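Local coordinates for protein delta-aminolevulinic acid dehydratase (PDB 3OBK) that probably catalyses the condensation of two molecules of 5-aminolevulinic acid to porphobilinogen, an early step of tetrapyrrole biosynthesis, as an octameric enzyme, at residues 72-76 / 117-122; 287-293 / 326-332. One frame throughout, in Å; residues are numbered along the deposited sequence.

Overall arrangement
Both interactions belong to the TIM barrel of one subunit and follow each other along the chain without nesting or crossing. Interaction 1 closes first: helix 72-84, after strands 46-53, 59-60 and 68-70, meets helix 114-125, and the loop between them carries strand 89-95. It joins neighbouring helices of the outer layer. The chain then runs through strands 130-135, 179-182, 206-213 and 263-267 before interaction 2, where strands 287-291 and 328-331 pair side by side, helices 293-305 and 310-324 forming the connection. Strand 328-331 also pairs with strand 46-53, which completes the ring. The two centres lie about 22 Å apart, one at the periphery, the other beside bound porphobilinogen.

Interaction 1 (72-76 / 117-122); sequences MEDLL and RAIMAL
Met72, at the start of helix 72-84, reaches across to Ala118 and Ala121 with its thioether. CG stands anti to the backbone N (chi1 -172°), and bends at the next two torsions curl the chain so that SD rests 3.7 Å from Ala118 CA while CE turns back over the backbone between Arg117 and Ala118. SD also lies 4.1 Å from Ala121 CB, one turn further on. Met72 CE lies against the carbonyl carbon and CB of Arg117, whose guanidinium is held by a salt bridge to Asp54 and a hydrogen bond to the carbonyl oxygen of Asp112.

Leu75, one turn on, packs CD2 against both Ala118 CB, at 3.9 Å, and Leu122 CD1, at 3.8 Å; the two leucine side chains cross at about a right angle. It also touches Leu50 and Val52 on barrel strand 46-53, while Leu122 touches Leu92 and Leu131 on strands 89-95 and 130-135. Leu76 then swings its CD2 in beside Leu122 CD2, 3.4 Å away, and toward Ala121 CB.

The segment axes are inclined at 44°, 10.3 Å apart at their closest approach, a spacing bridged by Met72, Leu75 and Leu76 on one side and Ala118, Ala121 and Leu122 on the other. The segments share no hydrogen bond and meet through apolar side chains, so this pairing of barrel-surface helices is probably governed by van der Waals and hydrophobic packing.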
ATOM      1  N   MET A  72     -12.620  48.783  16.426  1.00 19.75           N
ATOM      2  CA  MET A  72     -13.351  47.840  17.235  1.00 20.59           C
ATOM      3  C   MET A  72     -14.839  47.837  16.883  1.00 20.85           C
ATOM      4  O   MET A  72     -15.430  46.805  16.719  1.00 20.36           O
ATOM      5  CB  MET A  72     -13.168  48.139  18.716  1.00 21.11           C
ATOM      6  CG  MET A  72     -13.757  47.061  19.596  1.00 22.67           C
ATOM      7  SD  MET A  72     -12.683  45.633  19.587  1.00 26.45           S
ATOM      8  CE  MET A  72     -11.421  46.266  20.715  1.00 26.18           C
ATOM      9  N   GLU A  73     -15.444  49.002  16.782  1.00 22.21           N
ATOM     10  CA  GLU A  73     -16.871  49.082  16.488  1.00 23.28           C
ATOM     11  C   GLU A  73     -17.185  48.398  15.133  1.00 21.79           C
ATOM     12  O   GLU A  73     -18.116  47.627  15.022  1.00 21.95           O
ATOM     13  CB  GLU A  73     -17.295  50.551  16.488  1.00 24.24           C
ATOM     14  CG  GLU A  73     -18.756  50.752  16.442  1.00 29.94           C
ATOM     15  CD  GLU A  73     -19.193  51.877  15.463  1.00 37.52           C
ATOM     16  OE1 GLU A  73     -19.223  53.091  15.869  1.00 36.56           O
ATOM     17  OE2 GLU A  73     -19.527  51.504  14.289  1.00 40.42           O
ATOM     18  N   ASP A  74     -16.382  48.684  14.118  1.00 20.94           N
ATOM     19  CA  ASP A  74     -16.592  48.138  12.783  1.00 20.47           C
ATOM     20  C   ASP A  74     -16.275  46.641  12.725  1.00 19.19           C
ATOM     21  O   ASP A  74     -16.878  45.918  11.922  1.00 18.68           O
ATOM     22  CB  ASP A  74     -15.763  48.902  11.723  1.00 20.50           C
ATOM     23  CG  ASP A  74     -16.427  50.224  11.278  1.00 21.77           C
ATOM     24  OD1 ASP A  74     -17.588  50.472  11.652  1.00 22.96           O
ATOM     25  OD2 ASP A  74     -15.777  51.006  10.549  1.00 22.45           O
ATOM     26  N   LEU A  75     -15.350  46.184  13.577  1.00 18.01           N
ATOM     27  CA  LEU A  75     -15.114  44.740  13.756  1.00 17.11           C
ATOM     28  C   LEU A  75     -16.398  44.017  14.124  1.00 16.55           C
ATOM     29  O   LEU A  75     -16.767  43.050  13.484  1.00 15.36           O
ATOM     30  CB  LEU A  75     -14.050  44.460  14.819  1.00 16.62           C
ATOM     31  CG  LEU A  75     -13.703  43.000  15.099  1.00 16.16           C
ATOM     32  CD1 LEU A  75     -13.133  42.245  13.855  1.00 15.19           C
ATOM     33  CD2 LEU A  75     -12.730  42.918  16.267  1.00 14.52           C
ATOM     34  N   LEU A  76     -17.072  44.502  15.154  1.00 17.30           N
ATOM     35  CA  LEU A  76     -18.349  43.936  15.531  1.00 17.84           C
ATOM     36  C   LEU A  76     -19.348  44.020  14.372  1.00 17.50           C
ATOM     37  O   LEU A  76     -20.046  43.060  14.121  1.00 16.84           O
ATOM     38  CB  LEU A  76     -18.910  44.615  16.769  1.00 18.94           C
ATOM     39  CG  LEU A  76     -18.034  44.770  18.030  1.00 21.38           C
ATOM     40  CD1 LEU A  76     -18.915  45.110  19.228  1.00 21.57           C
ATOM     41  CD2 LEU A  76     -17.145  43.560  18.369  1.00 20.30           C
ATOM     42  N   ARG A 117      -8.890  42.368  23.975  1.00 22.32           N
ATOM     43  CA  ARG A 117     -10.104  43.187  24.083  1.00 22.92           C
ATOM     44  C   ARG A 117     -11.054  42.922  22.908  1.00 22.22           C
ATOM     45  O   ARG A 117     -12.270  42.945  23.074  1.00 22.93           O
ATOM     46  CB  ARG A 117      -9.762  44.679  24.157  1.00 23.28           C
ATOM     47  CG  ARG A 117      -9.172  45.111  25.468  1.00 24.88           C
ATOM     48  CD  ARG A 117      -8.956  46.639  25.509  1.00 26.36           C
ATOM     49  NE  ARG A 117      -7.666  47.041  24.926  1.00 25.62           N
ATOM     50  CZ  ARG A 117      -7.477  47.810  23.846  1.00 24.34           C
ATOM     51  NH1 ARG A 117      -6.231  48.080  23.493  1.00 22.96           N
ATOM     52  NH2 ARG A 117      -8.487  48.316  23.118  1.00 24.09           N
ATOM     53  N   ALA A 118     -10.500  42.688  21.727  1.00 21.07           N
ATOM     54  CA  ALA A 118     -11.307  42.391  20.555  1.00 20.73           C
ATOM     55  C   ALA A 118     -12.063  41.093  20.750  1.00 20.53           C
ATOM     56  O   ALA A 118     -13.247  40.998  20.408  1.00 20.42           O
ATOM     57  CB  ALA A 118     -10.442  42.315  19.316  1.00 19.89           C
ATOM     58  N   ILE A 119     -11.375  40.104  21.311  1.00 20.24           N
ATOM     59  CA  ILE A 119     -11.989  38.819  21.603  1.00 20.54           C
ATOM     60  C   ILE A 119     -13.096  38.958  22.642  1.00 21.51           C
ATOM     61  O   ILE A 119     -14.179  38.423  22.461  1.00 21.04           O
ATOM     62  CB  ILE A 119     -10.961  37.815  22.133  1.00 20.41           C
ATOM     63  CG1 ILE A 119      -9.981  37.410  21.037  1.00 19.59           C
ATOM     64  CG2 ILE A 119     -11.656  36.584  22.716  1.00 19.88           C
ATOM     65  CD1 ILE A 119      -8.892  36.493  21.547  1.00 19.17           C
ATOM     66  N   MET A 120     -12.822  39.662  23.730  1.00 22.63           N
ATOM     67  CA  MET A 120     -13.842  39.857  24.766  1.00 24.48           C
ATOM     68  C   MET A 120     -15.020  40.612  24.226  1.00 24.14           C
ATOM     69  O   MET A 120     -16.141  40.263  24.510  1.00 24.53           O
ATOM     70  CB  MET A 120     -13.289  40.581  25.990  1.00 25.79           C
ATOM     71  CG  MET A 120     -12.436  39.683  26.893  1.00 27.85           C
ATOM     72  SD  MET A 120     -11.658  40.602  28.247  1.00 33.90           S
ATOM     73  CE  MET A 120     -10.038  40.987  27.588  1.00 31.48           C
ATOM     74  N   ALA A 121     -14.762  41.623  23.416  1.00 23.95           N
ATOM     75  CA  ALA A 121     -15.835  42.408  22.830  1.00 24.33           C
ATOM     76  C   ALA A 121     -16.702  41.568  21.864  1.00 24.09           C
ATOM     77  O   ALA A 121     -17.913  41.694  21.843  1.00 24.27           O
ATOM     78  CB  ALA A 121     -15.263  43.644  22.143  1.00 23.92           C
ATOM     79  N   LEU A 122     -16.076  40.706  21.079  1.00 23.70           N
ATOM     80  CA  LEU A 122     -16.806  39.909  20.105  1.00 23.52           C
ATOM     81  C   LEU A 122     -17.631  38.863  20.808  1.00 24.45           C
ATOM     82  O   LEU A 122     -18.790  38.649  20.466  1.00 23.96           O
ATOM     83  CB  LEU A 122     -15.853  39.264  19.111  1.00 22.02           C
ATOM     84  CG  LEU A 122     -15.400  40.208  18.021  1.00 20.50           C
ATOM     85  CD1 LEU A 122     -14.245  39.628  17.254  1.00 19.59           C
ATOM     86  CD2 LEU A 122     -16.540  40.516  17.091  1.00 18.66           C
TER

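Interaction 2 (287-293 / 326-332); sequences MVAYHVS and ADAVATY. With PBG (3-[5-(aminomethyl)-4-(carboxymethyl)-1H-pyrrol-3-yl]propanoic acid), chain L.
The ring of Tyr290, swung across by a CG anti to the backbone N (chi1 -154°), carries Ala330 CB over one face, a CH-pi contact 4.0 Å from the ring centroid, and has Tyr332 OH at its edge. The Tyr332 ring in turn receives a carboxylate oxygen of porphobilinogen, O3A, at its own edge, and a hydrogen bond of 3.1 Å joins His291 ND1 and Thr331 OG1 at the imidazole edge. These groups crown two adjacent parallel strands of the TIM barrel, joined by a right-handed beta-alpha-beta crossover.

In-register backbone bonds run between the strands, among them Ala330 N to Ala289 O at 2.8 Å. Ala289 and Val329 turn to Phe321 of helix 310-324, whereas Val288 and Ala328 face Ile47 inside the barrel. At the strand starts Met287 N meets the anti lone pair of Asp327 OD2 almost straight (172°), and that oxygen also forms a salt bridge with Arg247 of a neighbouring subunit.

At the other end the strands open onto the product. Tyr290 OH donates to Tyr332 OH, which in turn donates a hydrogen bond of 2.6 Å to O3A. Ser293 N gives O3A a second bond of 2.9 Å, while Ser293 OG donates to O4A at 2.8 Å.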
ATOM      1  N   MET A 287      -8.162  19.136   8.201  1.00 10.04           N
ATOM      2  CA  MET A 287      -7.265  19.966   7.428  1.00  9.77           C
ATOM      3  C   MET A 287      -7.871  21.325   7.164  1.00  9.14           C
ATOM      4  O   MET A 287      -9.051  21.444   6.909  1.00  9.24           O
ATOM      5  CB  MET A 287      -6.952  19.310   6.081  1.00 10.06           C
ATOM      6  CG  MET A 287      -6.154  18.000   6.107  1.00 10.08           C
ATOM      7  SD  MET A 287      -4.657  18.021   7.104  1.00 11.79           S
ATOM      8  CE  MET A 287      -3.616  19.199   6.259  1.00 10.99           C
ATOM      9  N   VAL A 288      -7.027  22.342   7.225  1.00  9.04           N
ATOM     10  CA  VAL A 288      -7.401  23.702   6.905  1.00  8.71           C
ATOM     11  C   VAL A 288      -6.386  24.218   5.936  1.00  8.26           C
ATOM     12  O   VAL A 288      -5.226  23.856   5.996  1.00  8.24           O
ATOM     13  CB  VAL A 288      -7.446  24.614   8.188  1.00  8.90           C
ATOM     14  CG1 VAL A 288      -8.137  25.897   7.903  1.00  8.38           C
ATOM     15  CG2 VAL A 288      -8.165  23.904   9.323  1.00  8.52           C
ATOM     16  N   ALA A 289      -6.838  25.038   5.005  1.00  8.71           N
ATOM     17  CA  ALA A 289      -5.962  25.692   4.032  1.00  8.74           C
ATOM     18  C   ALA A 289      -6.168  27.211   4.137  1.00  8.87           C
ATOM     19  O   ALA A 289      -7.235  27.653   4.507  1.00  9.46           O
ATOM     20  CB  ALA A 289      -6.263  25.188   2.662  1.00  8.28           C
ATOM     21  N   TYR A 290      -5.137  27.999   3.847  1.00  9.12           N
ATOM     22  CA  TYR A 290      -5.227  29.451   3.927  1.00  9.01           C
ATOM     23  C   TYR A 290      -5.030  30.047   2.533  1.00  9.21           C
ATOM     24  O   TYR A 290      -3.954  29.942   1.941  1.00  9.00           O
ATOM     25  CB  TYR A 290      -4.165  29.992   4.863  1.00  8.74           C
ATOM     26  CG  TYR A 290      -4.487  31.316   5.522  1.00  8.49           C
ATOM     27  CD1 TYR A 290      -4.814  32.449   4.787  1.00  8.68           C
ATOM     28  CD2 TYR A 290      -4.409  31.447   6.901  1.00 10.04           C
ATOM     29  CE1 TYR A 290      -5.077  33.692   5.434  1.00  8.40           C
ATOM     30  CE2 TYR A 290      -4.682  32.652   7.544  1.00  9.59           C
ATOM     31  CZ  TYR A 290      -5.007  33.764   6.820  1.00  8.86           C
ATOM     32  OH  TYR A 290      -5.249  34.924   7.527  1.00 10.22           O
ATOM     33  N   HIS A 291      -6.101  30.664   2.034  1.00  8.99           N
ATOM     34  CA  HIS A 291      -6.087  31.467   0.832  1.00  9.29           C
ATOM     35  C   HIS A 291      -5.555  32.852   1.220  1.00  9.11           C
ATOM     36  O   HIS A 291      -6.326  33.694   1.707  1.00 10.18           O
ATOM     37  CB  HIS A 291      -7.510  31.554   0.290  1.00  9.59           C
ATOM     38  CG  HIS A 291      -7.616  32.092  -1.100  1.00 10.39           C
ATOM     39  ND1 HIS A 291      -8.620  32.958  -1.480  1.00 12.19           N
ATOM     40  CD2 HIS A 291      -6.861  31.879  -2.203  1.00 10.77           C
ATOM     41  CE1 HIS A 291      -8.483  33.244  -2.765  1.00 12.32           C
ATOM     42  NE2 HIS A 291      -7.426  32.599  -3.229  1.00 11.14           N
ATOM     43  N   VAL A 292      -4.255  33.074   1.023  1.00  8.41           N
ATOM     44  CA  VAL A 292      -3.561  34.163   1.684  1.00  8.42           C
ATOM     45  C   VAL A 292      -3.684  35.496   0.960  1.00  8.95           C
ATOM     46  O   VAL A 292      -4.062  35.555  -0.209  1.00  8.92           O
ATOM     47  CB  VAL A 292      -2.066  33.868   1.859  1.00  8.67           C
ATOM     48  CG1 VAL A 292      -1.859  32.535   2.542  1.00  8.26           C
ATOM     49  CG2 VAL A 292      -1.330  33.940   0.526  1.00  8.42           C
ATOM     50  N   SER A 293      -3.329  36.566   1.678  1.00  9.18           N
ATOM     51  CA  SER A 293      -3.505  37.927   1.218  1.00  9.38           C
ATOM     52  C   SER A 293      -3.035  38.134  -0.213  1.00  9.43           C
ATOM     53  O   SER A 293      -3.684  38.787  -1.002  1.00 10.31           O
ATOM     54  CB  SER A 293      -2.726  38.853   2.136  1.00 10.10           C
ATOM     55  OG  SER A 293      -1.328  38.588   2.086  1.00 10.12           O
ATOM     56  N   ALA A 326      -9.266  20.190   1.808  1.00  8.55           N
ATOM     57  CA  ALA A 326      -9.518  21.126   2.915  1.00  8.98           C
ATOM     58  C   ALA A 326     -10.890  20.858   3.512  1.00  9.66           C
ATOM     59  O   ALA A 326     -11.908  20.925   2.818  1.00  9.62           O
ATOM     60  CB  ALA A 326      -9.463  22.552   2.466  1.00  8.46           C
ATOM     61  N   ASP A 327     -10.914  20.565   4.799  1.00  9.45           N
ATOM     62  CA  ASP A 327     -12.153  20.604   5.511  1.00  9.78           C
ATOM     63  C   ASP A 327     -12.621  22.048   5.648  1.00  9.29           C
ATOM     64  O   ASP A 327     -13.785  22.338   5.419  1.00  9.94           O
ATOM     65  CB  ASP A 327     -11.984  19.944   6.861  1.00 10.31           C
ATOM     66  CG  ASP A 327     -11.628  18.493   6.726  1.00 11.12           C
ATOM     67  OD1 ASP A 327     -12.446  17.739   6.156  1.00 11.78           O
ATOM     68  OD2 ASP A 327     -10.525  18.117   7.165  1.00 11.70           O
ATOM     69  N   ALA A 328     -11.723  22.953   5.990  1.00  8.99           N
ATOM     70  CA  ALA A 328     -12.086  24.380   6.128  1.00  9.10           C
ATOM     71  C   ALA A 328     -11.089  25.171   5.332  1.00  9.20           C
ATOM     72  O   ALA A 328      -9.954  24.721   5.171  1.00  9.57           O
ATOM     73  CB  ALA A 328     -12.044  24.810   7.576  1.00  8.64           C
ATOM     74  N   VAL A 329     -11.490  26.349   4.858  1.00  9.15           N
ATOM     75  CA  VAL A 329     -10.592  27.249   4.132  1.00  8.99           C
ATOM     76  C   VAL A 329     -10.642  28.625   4.785  1.00  9.18           C
ATOM     77  O   VAL A 329     -11.708  29.163   4.969  1.00  9.46           O
ATOM     78  CB  VAL A 329     -11.069  27.379   2.674  1.00  9.34           C
ATOM     79  CG1 VAL A 329     -10.152  28.265   1.870  1.00  8.96           C
ATOM     80  CG2 VAL A 329     -11.183  25.962   2.029  1.00  9.58           C
ATOM     81  N   ALA A 330      -9.495  29.182   5.166  1.00  9.09           N
ATOM     82  CA  ALA A 330      -9.435  30.559   5.650  1.00  9.28           C
ATOM     83  C   ALA A 330      -9.324  31.450   4.409  1.00  9.73           C
ATOM     84  O   ALA A 330      -8.409  31.273   3.608  1.00 10.91           O
ATOM     85  CB  ALA A 330      -8.252  30.761   6.583  1.00  8.41           C
ATOM     86  N   THR A 331     -10.252  32.380   4.206  1.00  9.79           N
ATOM     87  CA  THR A 331     -10.177  33.199   2.993  1.00  9.65           C
ATOM     88  C   THR A 331     -10.777  34.561   3.188  1.00  9.79           C
ATOM     89  O   THR A 331     -11.827  34.663   3.774  1.00 10.43           O
ATOM     90  CB  THR A 331     -10.846  32.497   1.763  1.00 10.13           C
ATOM     91  OG1 THR A 331     -10.889  33.397   0.646  1.00 10.10           O
ATOM     92  CG2 THR A 331     -12.242  32.025   2.102  1.00  9.07           C
ATOM     93  N   TYR A 332     -10.119  35.603   2.665  1.00 10.03           N
ATOM     94  CA  TYR A 332     -10.629  36.974   2.764  1.00  9.87           C
ATOM     95  C   TYR A 332     -11.895  37.141   1.912  1.00 10.27           C
ATOM     96  O   TYR A 332     -12.640  38.112   2.092  1.00 11.25           O
ATOM     97  CB  TYR A 332      -9.531  37.997   2.415  1.00  9.36           C
ATOM     98  CG  TYR A 332      -8.329  37.850   3.316  1.00  8.96           C
ATOM     99  CD1 TYR A 332      -8.344  38.333   4.605  1.00  8.98           C
ATOM    100  CD2 TYR A 332      -7.201  37.164   2.890  1.00  9.12           C
ATOM    101  CE1 TYR A 332      -7.269  38.182   5.424  1.00  8.87           C
ATOM    102  CE2 TYR A 332      -6.110  37.000   3.697  1.00  8.70           C
ATOM    103  CZ  TYR A 332      -6.137  37.505   4.983  1.00  9.41           C
ATOM    104  OH  TYR A 332      -5.041  37.327   5.817  1.00  8.66           O
TER
HETATM  105  CHA PBG L 360       2.225  35.791  11.086  1.00 19.71           C
HETATM  106  C1A PBG L 360       1.240  35.607   9.979  1.00 19.58           C
HETATM  107  C2A PBG L 360       1.451  35.873   8.630  1.00 19.49           C
HETATM  108  C3A PBG L 360       0.270  35.549   7.988  1.00 16.46           C
HETATM  109  C4A PBG L 360      -0.582  35.019   8.939  1.00 18.81           C
HETATM  110  NA  PBG L 360       0.013  35.090  10.138  1.00 19.44           N
HETATM  111  C5A PBG L 360       2.631  36.553   7.976  1.00 21.31           C
HETATM  112  C6A PBG L 360       3.897  35.812   7.953  1.00 19.95           C
HETATM  113  O1A PBG L 360       4.013  34.862   8.773  1.00 22.89           O
HETATM  114  O2A PBG L 360       4.829  36.186   7.207  1.00 16.92           O
HETATM  115  C7A PBG L 360      -0.003  35.745   6.547  1.00 14.72           C
HETATM  116  C8A PBG L 360      -1.414  35.619   6.109  1.00 12.13           C
HETATM  117  C9A PBG L 360      -1.766  36.100   4.763  1.00  9.48           C
HETATM  118  O3A PBG L 360      -2.942  36.386   4.556  1.00 14.05           O
HETATM  119  O4A PBG L 360      -0.931  36.496   3.935  1.00  9.26           O
HETATM  120  N1  PBG L 360       2.695  34.632  11.772  1.00 18.89           N